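Side-chain contact in prephenate dehydrogenase (Aquifex aeolicus, PDB 2G5C), which probably catalyses the NAD-dependent oxidative decarboxylation of prephenate to 4-hydroxyphenylpyruvate in tyrosine biosynthesis: residues A[238-241]-A[242-245]. Sequence-based numbering, arbitrary orientation.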
ATOM      1  N   LYS A 238     -18.533  -7.849 -10.414  1.00 24.49           N
ATOM      2  CA  LYS A 238     -18.579  -9.022  -9.546  1.00 25.50           C
ATOM      3  C   LYS A 238     -17.788 -10.251  -9.995  1.00 26.51           C
ATOM      4  O   LYS A 238     -16.993 -10.791  -9.226  1.00 22.89           O
ATOM      5  CB  LYS A 238     -20.033  -9.432  -9.290  1.00 26.00           C
ATOM      6  CG  LYS A 238     -20.183 -10.546  -8.259  1.00 28.92           C
ATOM      7  CD  LYS A 238     -21.644 -10.937  -8.050  1.00 32.06           C
ATOM      8  CE  LYS A 238     -22.227 -11.579  -9.301  1.00 36.24           C
ATOM      9  NZ  LYS A 238     -23.676 -11.907  -9.157  1.00 38.46           N
ATOM     10  N   GLU A 239     -18.008 -10.706 -11.224  1.00 27.51           N
ATOM     11  CA  GLU A 239     -17.307 -11.892 -11.704  1.00 30.04           C
ATOM     12  C   GLU A 239     -15.789 -11.775 -11.658  1.00 27.69           C
ATOM     13  O   GLU A 239     -15.116 -12.644 -11.109  1.00 28.57           O
ATOM     14  CB  GLU A 239     -17.756 -12.241 -13.124  1.00 33.02           C
ATOM     15  CG  GLU A 239     -19.234 -12.562 -13.217  1.00 40.76           C
ATOM     16  CD  GLU A 239     -19.701 -13.436 -12.070  1.00 44.06           C
ATOM     17  OE1 GLU A 239     -19.109 -14.520 -11.867  1.00 46.02           O
ATOM     18  OE2 GLU A 239     -20.658 -13.034 -11.371  1.00 46.14           O
ATOM     19  N   ASN A 240     -15.251 -10.710 -12.244  1.00 25.88           N
ATOM     20  CA  ASN A 240     -13.808 -10.503 -12.254  1.00 24.09           C
ATOM     21  C   ASN A 240     -13.238 -10.308 -10.850  1.00 23.92           C
ATOM     22  O   ASN A 240     -12.179 -10.841 -10.530  1.00 22.31           O
ATOM     23  CB  ASN A 240     -13.461  -9.304 -13.135  1.00 23.00           C
ATOM     24  CG  ASN A 240     -13.678  -9.589 -14.606  1.00 25.30           C
ATOM     25  OD1 ASN A 240     -13.997  -8.688 -15.386  1.00 25.06           O
ATOM     26  ND2 ASN A 240     -13.499 -10.850 -14.995  1.00 21.09           N
ATOM     27  N   VAL A 241     -13.932  -9.544 -10.014  1.00 22.22           N
ATOM     28  CA  VAL A 241     -13.465  -9.321  -8.652  1.00 21.24           C
ATOM     29  C   VAL A 241     -13.424 -10.662  -7.912  1.00 22.81           C
ATOM     30  O   VAL A 241     -12.476 -10.950  -7.183  1.00 21.04           O
ATOM     31  CB  VAL A 241     -14.387  -8.322  -7.907  1.00 22.07           C
ATOM     32  CG1 VAL A 241     -14.038  -8.273  -6.430  1.00 19.96           C
ATOM     33  CG2 VAL A 241     -14.227  -6.930  -8.516  1.00 22.49           C
HETATM   34  N   MSE A 242     -14.447 -11.487  -8.110  1.00 22.39           N
HETATM   35  CA  MSE A 242     -14.485 -12.792  -7.469  1.00 25.33           C
HETATM   36  C   MSE A 242     -13.314 -13.651  -7.953  1.00 24.07           C
HETATM   37  O   MSE A 242     -12.642 -14.301  -7.152  1.00 23.89           O
HETATM   38  CB  MSE A 242     -15.813 -13.492  -7.765  1.00 29.45           C
HETATM   39  CG  MSE A 242     -17.007 -12.862  -7.057  1.00 33.74           C
HETATM   40 SE   MSE A 242     -16.712 -12.788  -5.148  1.00 47.37          SE
HETATM   41  CE  MSE A 242     -16.432 -14.687  -4.855  1.00 40.85           C
ATOM     42  N   LYS A 243     -13.071 -13.648  -9.262  1.00 25.07           N
ATOM     43  CA  LYS A 243     -11.966 -14.417  -9.834  1.00 25.28           C
ATOM     44  C   LYS A 243     -10.632 -13.920  -9.285  1.00 23.59           C
ATOM     45  O   LYS A 243      -9.749 -14.719  -8.952  1.00 21.57           O
ATOM     46  CB  LYS A 243     -11.939 -14.288 -11.359  1.00 27.99           C
ATOM     47  CG  LYS A 243     -13.081 -14.978 -12.097  1.00 31.78           C
ATOM     48  CD  LYS A 243     -12.943 -14.764 -13.607  1.00 31.82           C
ATOM     49  CE  LYS A 243     -14.014 -15.511 -14.387  1.00 33.54           C
ATOM     50  NZ  LYS A 243     -13.820 -15.379 -15.859  1.00 33.12           N
ATOM     51  N   ALA A 244     -10.492 -12.598  -9.207  1.00 20.40           N
ATOM     52  CA  ALA A 244      -9.274 -11.968  -8.704  1.00 18.22           C
ATOM     53  C   ALA A 244      -9.006 -12.358  -7.254  1.00 18.05           C
ATOM     54  O   ALA A 244      -7.876 -12.695  -6.896  1.00 17.98           O
ATOM     55  CB  ALA A 244      -9.381 -10.450  -8.839  1.00 18.43           C
ATOM     56  N   ILE A 245     -10.043 -12.317  -6.418  1.00 17.67           N
ATOM     57  CA  ILE A 245      -9.900 -12.696  -5.017  1.00 20.58           C
ATOM     58  C   ILE A 245      -9.505 -14.166  -4.902  1.00 20.50           C
ATOM     59  O   ILE A 245      -8.688 -14.526  -4.063  1.00 19.61           O
ATOM     60  CB  ILE A 245     -11.210 -12.468  -4.224  1.00 19.59           C
ATOM     61  CG1 ILE A 245     -11.471 -10.968  -4.078  1.00 19.51           C
ATOM     62  CG2 ILE A 245     -11.117 -13.131  -2.850  1.00 19.82           C
ATOM     63  CD1 ILE A 245     -12.771 -10.637  -3.345  1.00 21.39           C
TER
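Four successive i+4 to i hydrogen bonds, from the amides of Met242, Lys243, Ala244 and Ile245 to the carbonyl oxygens of Lys238, Glu239, Asn240 and Val241, make residues 238-245 regular alpha-helix, the first two turns of helix 238-260 in the dimerization region. They are alike in length and shape: Ala244 N to Asn240 O spans 2.8 Å, and the N-H...O angles all lie close to 160°. The example shows how one regular backbone presents different faces to its surroundings. Val241 and Ile245, one turn apart, make an apolar contact: the CG1 branch of Val241, set anti to its own N (chi1 170°), meets the CD1 end of Ile245 at 4.1 Å, the two side chains running at an angle to each other. Val241 also packs on His185 of helix 173-201, where Ala244 touches Leu186, and it reaches Ile259 of the second subunit, while Ile245 packs on Lys256 of that subunit. Lys238 and Met242, a selenomethionine here, instead run alongside each other in the same direction, touching through their methylene carbons, CG to CG at 4.1 Å. Met242 also packs on Val260 of the second subunit; Lys238 packs on Ile259 there, and its NZ makes a long, weak ion pair with Glu262 of the same subunit. On another side of the helix, the side-chain OD1 of Asn240 accepts a hydrogen bond from Asn237 ND2, and the Asn240 side chain touches Asp177 and Tyr178. Lys243 places CG beside its backbone N (chi1 -70°), which lays this carbon 3.3 Å from Glu239 O; farther along the extended chain, Lys243 CD comes to 4.2 Å from Asn240 ND2.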